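Local atomic coordinates of succinate dehydrogenase subunit A (Mycolicibacterium smegmatis MC2 51, PDB entry 6LUM), a protein that probably oxidises succinate to fumarate as the FAD-carrying subunit of a membrane-bound succinate dehydrogenase, passing the electrons on toward quinone. Residues 73-81 / 543-551. Numbering follows the deposited sequence.
Sequences GGDYLADQD and RDDTNYMRH
D75 meets R543 where helix 63-73 has just ended: D75 has positive phi in a Schellman motif, and its carboxylate reaches across to the arginine. CG stands anti to the backbone N (chi1 -151°), which carries OD1 to the guanidinium edge and into a salt bridge with NH1. The carboxylate and guanidinium planes are 60° apart. OD2 takes the backbone N-H of G533 instead. R543 has a second acidic neighbour in D545, whose OD1 sits 3.2 Å from R543 NE but well out of the guanidinium plane, so that only charge links them; R532 also pairs with D545.

Next along, Y76 presents the edge of its ring to the same arginine: R543 NH1 lies in the ring plane, 3.4 Å from Y76 CD2, with ring and guanidinium turned 61° against each other. M549, bent at its last torsion, brings CE to 3.8 Å from the Y76 carbonyl O and into apolar contact with Y76 CB. L77 then lays CD1 along the M549-R550 backbone, 4.1 Å from R550 N, while its CG packs against H551 CE1 at 4.1 Å. The L77 carbonyl O comes 3.1 Å from H551 CE1. D79, just ahead of helix 80-100, has OD1 at the imidazole edge, 3.7 Å from H551 NE2 and too far to bond; that oxygen accepts from V573 N, whereas H551 ND1 pairs with D236. Were H551 an alanine, D236 would probably lose this partner and a gap would be likely to open beside L77.

Between the FAD-binding and C-terminal regions, then, the carboxylates of D75 and D545 probably offset the charge of R543 and help fix it beside the Y76 ring, while H551, held by D236, gives L77 a steady surface to pack on.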
loop_
_atom_site.group_PDB
_atom_site.type_symbol
_atom_site.label_atom_id
_atom_site.label_comp_id
_atom_site.label_asym_id
_atom_site.label_seq_id
_atom_site.Cartn_x
_atom_site.Cartn_y
_atom_site.Cartn_z
ATOM N N GLY D 73 -25.077 31.876 33.848
ATOM C CA GLY D 73 -23.867 32.650 33.643
ATOM C C GLY D 73 -24.026 33.678 32.545
ATOM O O GLY D 73 -23.534 34.801 32.662
ATOM N N GLY D 74 -24.734 33.320 31.479
ATOM C CA GLY D 74 -25.040 34.272 30.432
ATOM C C GLY D 74 -25.894 35.449 30.848
ATOM O O GLY D 74 -26.188 36.301 30.008
ATOM N N ASP D 75 -26.302 35.524 32.111
ATOM C CA ASP D 75 -27.140 36.612 32.614
ATOM C C ASP D 75 -28.453 36.712 31.845
ATOM O O ASP D 75 -28.967 37.804 31.602
ATOM C CB ASP D 75 -26.396 37.944 32.588
ATOM C CG ASP D 75 -26.878 38.891 33.656
ATOM O OD1 ASP D 75 -28.010 38.707 34.138
ATOM O OD2 ASP D 75 -26.129 39.818 34.016
ATOM N N TYR D 76 -28.997 35.563 31.459
ATOM C CA TYR D 76 -30.325 35.466 30.857
ATOM C C TYR D 76 -30.403 36.258 29.555
ATOM O O TYR D 76 -31.306 37.066 29.334
ATOM C CB TYR D 76 -31.402 35.906 31.850
ATOM C CG TYR D 76 -31.427 35.031 33.073
ATOM C CD1 TYR D 76 -31.692 33.676 32.966
ATOM C CD2 TYR D 76 -31.157 35.548 34.326
ATOM C CE1 TYR D 76 -31.700 32.867 34.069
ATOM C CE2 TYR D 76 -31.165 34.746 35.435
ATOM C CZ TYR D 76 -31.438 33.407 35.301
ATOM O OH TYR D 76 -31.448 32.600 36.411
ATOM N N LEU D 77 -29.423 36.007 28.693
ATOM C CA LEU D 77 -29.478 36.473 27.316
ATOM C C LEU D 77 -29.055 35.379 26.348
ATOM O O LEU D 77 -29.010 35.627 25.142
ATOM C CB LEU D 77 -28.605 37.702 27.115
ATOM C CG LEU D 77 -29.063 38.650 26.015
ATOM C CD1 LEU D 77 -30.304 39.372 26.456
ATOM C CD2 LEU D 77 -27.973 39.625 25.676
ATOM N N ALA D 78 -28.738 34.186 26.836
ATOM C CA ALA D 78 -28.444 33.058 25.975
ATOM C C ALA D 78 -29.735 32.496 25.395
ATOM O O ALA D 78 -30.835 32.818 25.839
ATOM C CB ALA D 78 -27.691 31.980 26.749
ATOM N N ASP D 79 -29.596 31.647 24.385
ATOM C CA ASP D 79 -30.732 30.952 23.800
ATOM C C ASP D 79 -30.752 29.526 24.327
ATOM O O ASP D 79 -29.784 28.779 24.141
ATOM C CB ASP D 79 -30.666 30.961 22.277
ATOM C CG ASP D 79 -30.882 32.339 21.695
ATOM O OD1 ASP D 79 -31.530 33.167 22.365
ATOM O OD2 ASP D 79 -30.415 32.596 20.567
ATOM N N GLN D 80 -31.855 29.148 24.980
ATOM C CA GLN D 80 -31.872 27.881 25.696
ATOM C C GLN D 80 -31.786 26.687 24.756
ATOM O O GLN D 80 -31.200 25.662 25.120
ATOM C CB GLN D 80 -33.117 27.778 26.569
ATOM C CG GLN D 80 -32.954 28.332 27.974
ATOM C CD GLN D 80 -33.213 29.808 28.051
ATOM O OE1 GLN D 80 -33.643 30.416 27.083
ATOM N NE2 GLN D 80 -32.972 30.393 29.211
ATOM N N ASP D 81 -32.341 26.792 23.548
ATOM C CA ASP D 81 -32.198 25.714 22.574
ATOM C C ASP D 81 -30.733 25.479 22.239
ATOM O O ASP D 81 -30.256 24.336 22.214
ATOM C CB ASP D 81 -32.987 26.033 21.306
ATOM C CG ASP D 81 -32.772 27.455 20.816
ATOM O OD1 ASP D 81 -31.889 28.152 21.357
ATOM O OD2 ASP D 81 -33.488 27.880 19.885
ATOM N N ARG D 543 -30.295 45.727 35.859
ATOM C CA ARG D 543 -30.780 45.015 34.687
ATOM C C ARG D 543 -32.252 45.320 34.433
ATOM O O ARG D 543 -33.078 45.252 35.347
ATOM C CB ARG D 543 -30.564 43.518 34.885
ATOM C CG ARG D 543 -30.849 42.676 33.680
ATOM C CD ARG D 543 -30.493 41.233 33.958
ATOM N NE ARG D 543 -31.291 40.689 35.049
ATOM C CZ ARG D 543 -31.124 39.482 35.576
ATOM N NH1 ARG D 543 -30.190 38.670 35.111
ATOM N NH2 ARG D 543 -31.900 39.086 36.569
ATOM N N ASP D 544 -32.575 45.667 33.187
ATOM C CA ASP D 544 -33.945 45.974 32.775
ATOM C C ASP D 544 -34.473 44.808 31.944
ATOM O O ASP D 544 -34.328 44.757 30.727
ATOM C CB ASP D 544 -33.989 47.286 32.000
ATOM C CG ASP D 544 -35.368 47.908 31.983
ATOM O OD1 ASP D 544 -36.260 47.400 32.690
ATOM O OD2 ASP D 544 -35.560 48.905 31.259
ATOM N N ASP D 545 -35.109 43.863 32.624
ATOM C CA ASP D 545 -35.578 42.637 31.992
ATOM C C ASP D 545 -36.819 42.841 31.138
ATOM O O ASP D 545 -37.237 41.906 30.452
ATOM C CB ASP D 545 -35.865 41.580 33.060
ATOM C CG ASP D 545 -34.605 40.968 33.625
ATOM O OD1 ASP D 545 -33.626 40.822 32.870
ATOM O OD2 ASP D 545 -34.587 40.637 34.827
ATOM N N THR D 546 -37.412 44.030 31.157
ATOM C CA THR D 546 -38.652 44.278 30.435
ATOM C C THR D 546 -38.445 45.008 29.120
ATOM O O THR D 546 -39.243 44.835 28.194
ATOM C CB THR D 546 -39.618 45.091 31.301
ATOM O OG1 THR D 546 -39.302 46.482 31.186
ATOM C CG2 THR D 546 -39.503 44.674 32.758
ATOM N N ASN D 547 -37.398 45.819 29.015
ATOM C CA ASN D 547 -37.147 46.600 27.817
ATOM C C ASN D 547 -35.956 46.121 27.008
ATOM O O ASN D 547 -35.938 46.323 25.795
ATOM C CB ASN D 547 -36.931 48.072 28.183
ATOM C CG ASN D 547 -37.488 49.020 27.143
ATOM O OD1 ASN D 547 -37.487 48.723 25.950
ATOM N ND2 ASN D 547 -37.969 50.172 27.593
ATOM N N TYR D 548 -34.971 45.489 27.634
ATOM C CA TYR D 548 -33.712 45.184 26.972
ATOM C C TYR D 548 -33.335 43.716 27.092
ATOM O O TYR D 548 -32.156 43.376 27.158
ATOM C CB TYR D 548 -32.586 46.053 27.521
ATOM C CG TYR D 548 -32.713 47.504 27.158
ATOM C CD1 TYR D 548 -32.599 47.917 25.843
ATOM C CD2 TYR D 548 -32.952 48.459 28.127
ATOM C CE1 TYR D 548 -32.724 49.232 25.507
ATOM C CE2 TYR D 548 -33.077 49.779 27.798
ATOM C CZ TYR D 548 -32.963 50.159 26.486
ATOM O OH TYR D 548 -33.086 51.483 26.154
ATOM N N MET D 549 -34.311 42.819 27.120
ATOM C CA MET D 549 -33.968 41.403 27.015
ATOM C C MET D 549 -34.097 40.922 25.577
ATOM O O MET D 549 -34.869 40.022 25.252
ATOM C CB MET D 549 -34.818 40.567 27.961
ATOM C CG MET D 549 -34.375 39.112 28.033
ATOM S SD MET D 549 -35.242 38.127 29.258
ATOM C CE MET D 549 -34.454 38.728 30.742
ATOM N N ARG D 550 -33.334 41.553 24.693
ATOM C CA ARG D 550 -33.297 41.179 23.291
ATOM C C ARG D 550 -31.884 41.380 22.773
ATOM O O ARG D 550 -31.131 42.211 23.280
ATOM C CB ARG D 550 -34.285 42.003 22.462
ATOM C CG ARG D 550 -35.735 41.788 22.822
ATOM C CD ARG D 550 -36.594 42.957 22.399
ATOM N NE ARG D 550 -36.096 44.214 22.940
ATOM C CZ ARG D 550 -36.726 45.375 22.818
ATOM N NH1 ARG D 550 -37.882 45.435 22.174
ATOM N NH2 ARG D 550 -36.203 46.475 23.339
ATOM N N HIS D 551 -31.525 40.605 21.760
ATOM C CA HIS D 551 -30.263 40.820 21.079
ATOM C C HIS D 551 -30.351 42.085 20.245
ATOM O O HIS D 551 -31.386 42.375 19.644
ATOM C CB HIS D 551 -29.926 39.637 20.182
ATOM C CG HIS D 551 -29.711 38.354 20.916
ATOM N ND1 HIS D 551 -28.733 38.196 21.873
ATOM C CD2 HIS D 551 -30.336 37.159 20.820
ATOM C CE1 HIS D 551 -28.772 36.963 22.339
ATOM N NE2 HIS D 551 -29.735 36.312 21.717
#